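Local coordinates for protein serine-pyruvate aminotransferase (AgxT) (PDB 3ZRP) that probably transfers the amino group of serine to pyruvate, and perhaps of alanine to glyoxylate, using pyridoxal 5'-phosphate as cofactor, at residues A[131-136]-A[148-153]. Numbering follows the deposited sequence. Where two conformers were deposited one is given.
Sequences VALTHV and DVINKI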
loop_
_atom_site.group_PDB
_atom_site.type_symbol
_atom_site.label_atom_id
_atom_site.label_comp_id
_atom_site.label_asym_id
_atom_site.label_seq_id
_atom_site.Cartn_x
_atom_site.Cartn_y
_atom_site.Cartn_z
ATOM N N VAL A 131 9.934 -8.711 22.369
ATOM C CA VAL A 131 8.923 -8.011 23.139
ATOM C C VAL A 131 8.319 -6.887 22.279
ATOM O O VAL A 131 9.045 -6.080 21.708
ATOM C CB VAL A 131 9.504 -7.421 24.467
ATOM C CG1 VAL A 131 8.395 -6.699 25.240
ATOM C CG2 VAL A 131 10.127 -8.550 25.305
ATOM N N ALA A 132 6.990 -6.862 22.204
ATOM C CA ALA A 132 6.253 -5.854 21.452
ATOM C C ALA A 132 5.544 -4.892 22.390
ATOM O O ALA A 132 4.743 -5.312 23.259
ATOM C CB ALA A 132 5.207 -6.523 20.491
ATOM N N LEU A 133 5.803 -3.598 22.182
ATOM C CA LEU A 133 5.180 -2.524 22.962
ATOM C C LEU A 133 4.322 -1.639 22.039
ATOM O O LEU A 133 4.568 -1.588 20.829
ATOM C CB LEU A 133 6.265 -1.675 23.615
ATOM C CG LEU A 133 7.367 -2.323 24.463
ATOM C CD1 LEU A 133 8.238 -1.203 25.035
ATOM C CD2 LEU A 133 6.770 -3.142 25.595
ATOM N N THR A 134 3.329 -0.947 22.610
ATOM C CA THR A 134 2.602 0.117 21.900
ATOM C C THR A 134 2.907 1.437 22.571
ATOM O O THR A 134 2.566 1.611 23.767
ATOM C CB THR A 134 1.081 -0.114 21.976
ATOM O OG1 THR A 134 0.797 -1.473 21.640
ATOM C CG2 THR A 134 0.309 0.842 21.028
ATOM N N HIS A 135 3.484 2.391 21.825
ATOM C CA HIS A 135 3.826 3.689 22.447
ATOM C C HIS A 135 2.563 4.450 22.888
ATOM O O HIS A 135 2.414 4.824 24.061
ATOM C CB HIS A 135 4.725 4.524 21.558
ATOM C CG HIS A 135 5.432 5.625 22.281
ATOM N ND1 HIS A 135 6.403 6.399 21.683
ATOM C CD2 HIS A 135 5.361 6.036 23.577
ATOM C CE1 HIS A 135 6.881 7.258 22.569
ATOM N NE2 HIS A 135 6.261 7.062 23.724
ATOM N N VAL A 136 1.628 4.651 21.956
ATOM C CA VAL A 136 0.329 5.215 22.314
ATOM C C VAL A 136 -0.746 4.272 21.805
ATOM O O VAL A 136 -0.787 3.997 20.617
ATOM C CB VAL A 136 0.149 6.620 21.693
ATOM C CG1 VAL A 136 -1.312 7.098 21.822
ATOM C CG2 VAL A 136 1.129 7.626 22.320
ATOM N N ASP A 148 11.122 3.687 30.314
ATOM C CA ASP A 148 11.143 2.966 31.599
ATOM C C ASP A 148 10.998 1.445 31.460
ATOM O O ASP A 148 11.705 0.687 32.137
ATOM C CB ASP A 148 10.059 3.495 32.525
ATOM C CG ASP A 148 10.310 4.933 32.972
ATOM O OD1 ASP A 148 11.410 5.484 32.748
ATOM O OD2 ASP A 148 9.377 5.511 33.553
ATOM N N VAL A 149 10.088 0.998 30.592
ATOM C CA VAL A 149 9.957 -0.444 30.297
ATOM C C VAL A 149 11.248 -1.027 29.728
ATOM O O VAL A 149 11.726 -2.068 30.197
ATOM C CB VAL A 149 8.781 -0.746 29.324
ATOM C CG1 VAL A 149 8.773 -2.228 28.946
ATOM C CG2 VAL A 149 7.467 -0.352 29.938
ATOM N N ILE A 150 11.825 -0.356 28.737
ATOM C CA ILE A 150 13.020 -0.866 28.068
ATOM C C ILE A 150 14.244 -0.864 29.006
ATOM O O ILE A 150 15.057 -1.794 28.985
ATOM C CB ILE A 150 13.291 -0.091 26.762
ATOM C CG1 ILE A 150 12.195 -0.434 25.742
ATOM C CG2 ILE A 150 14.678 -0.408 26.194
ATOM C CD1 ILE A 150 12.259 0.406 24.489
ATOM N N ASN A 151 14.365 0.179 29.824
ATOM C CA ASN A 151 15.434 0.244 30.824
ATOM C C ASN A 151 15.464 -1.023 31.673
ATOM O O ASN A 151 16.536 -1.557 31.959
ATOM C CB ASN A 151 15.299 1.498 31.710
ATOM C CG ASN A 151 16.358 1.568 32.821
ATOM O OD1 ASN A 151 17.482 2.025 32.602
ATOM N ND2 ASN A 151 15.984 1.136 34.023
ATOM N N LYS A 152 14.284 -1.512 32.051
ATOM C CA LYS A 152 14.175 -2.704 32.872
ATOM C C LYS A 152 14.440 -3.989 32.092
ATOM O O LYS A 152 15.099 -4.891 32.605
ATOM C CB LYS A 152 12.813 -2.775 33.562
ATOM C CG LYS A 152 12.618 -1.701 34.653
ATOM C CD LYS A 152 11.389 -2.005 35.492
ATOM C CE LYS A 152 11.138 -0.925 36.550
ATOM N NZ LYS A 152 12.280 -0.837 37.504
ATOM N N ILE A 153 13.940 -4.071 30.856
ATOM C CA ILE A 153 13.941 -5.360 30.142
ATOM C C ILE A 153 15.052 -5.584 29.143
ATOM O O ILE A 153 15.267 -6.732 28.739
ATOM C CB ILE A 153 12.571 -5.661 29.467
ATOM C CG1 ILE A 153 12.359 -4.779 28.225
ATOM C CG2 ILE A 153 11.446 -5.527 30.493
ATOM C CD1 ILE A 153 11.061 -5.090 27.458
#
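L133 points both of its methyl groups at helix 146-153; strand 128-134 and this helix are the first strand and the helix of a beta-alpha-beta crossover in the large sheet of this PLP-dependent aminotransferase fold, completed by strand 157-163. Both methyls reach CG1 of V149, tip to tip, with CD2 of L133 at 4.0 Å from it, and CD1 of L133 in addition lies across CG1 of I150 at 4.1 Å. One helical turn on from V149, and two residues back along the strand, I153 and V131 repeat the end-to-end meeting, with V131 CG1 3.8 Å from I153 CD1. No hydrogen bond crosses the interface; the contact is wholly apolar, and all five touching residues are buried. Strand 131-134 and helix 148-153 run nearly antiparallel, at 165°, and their axes come within 11.1 Å at closest approach, a separation bridged by a single layer of aliphatic side chains.

The backbone of V131 and L133 is bonded to strand 157-163, the parallel neighbour that the chain enters after helix 146-153, while A132 is bonded to strand 79-83 on the other side. V146, earlier in the same helix, also touches L133, and V123 of helix 116-125 packs on I153. The chain leaves the strand toward the cofactor, which V136 touches; the side chain of L133 stays about 11 Å from PLP. I153 sets CG1 between its backbone N and carbonyl carbon (chi1 73°), then extends through an anti chi2 of 176°, bringing CD1 to 4.1 Å from V131 CB.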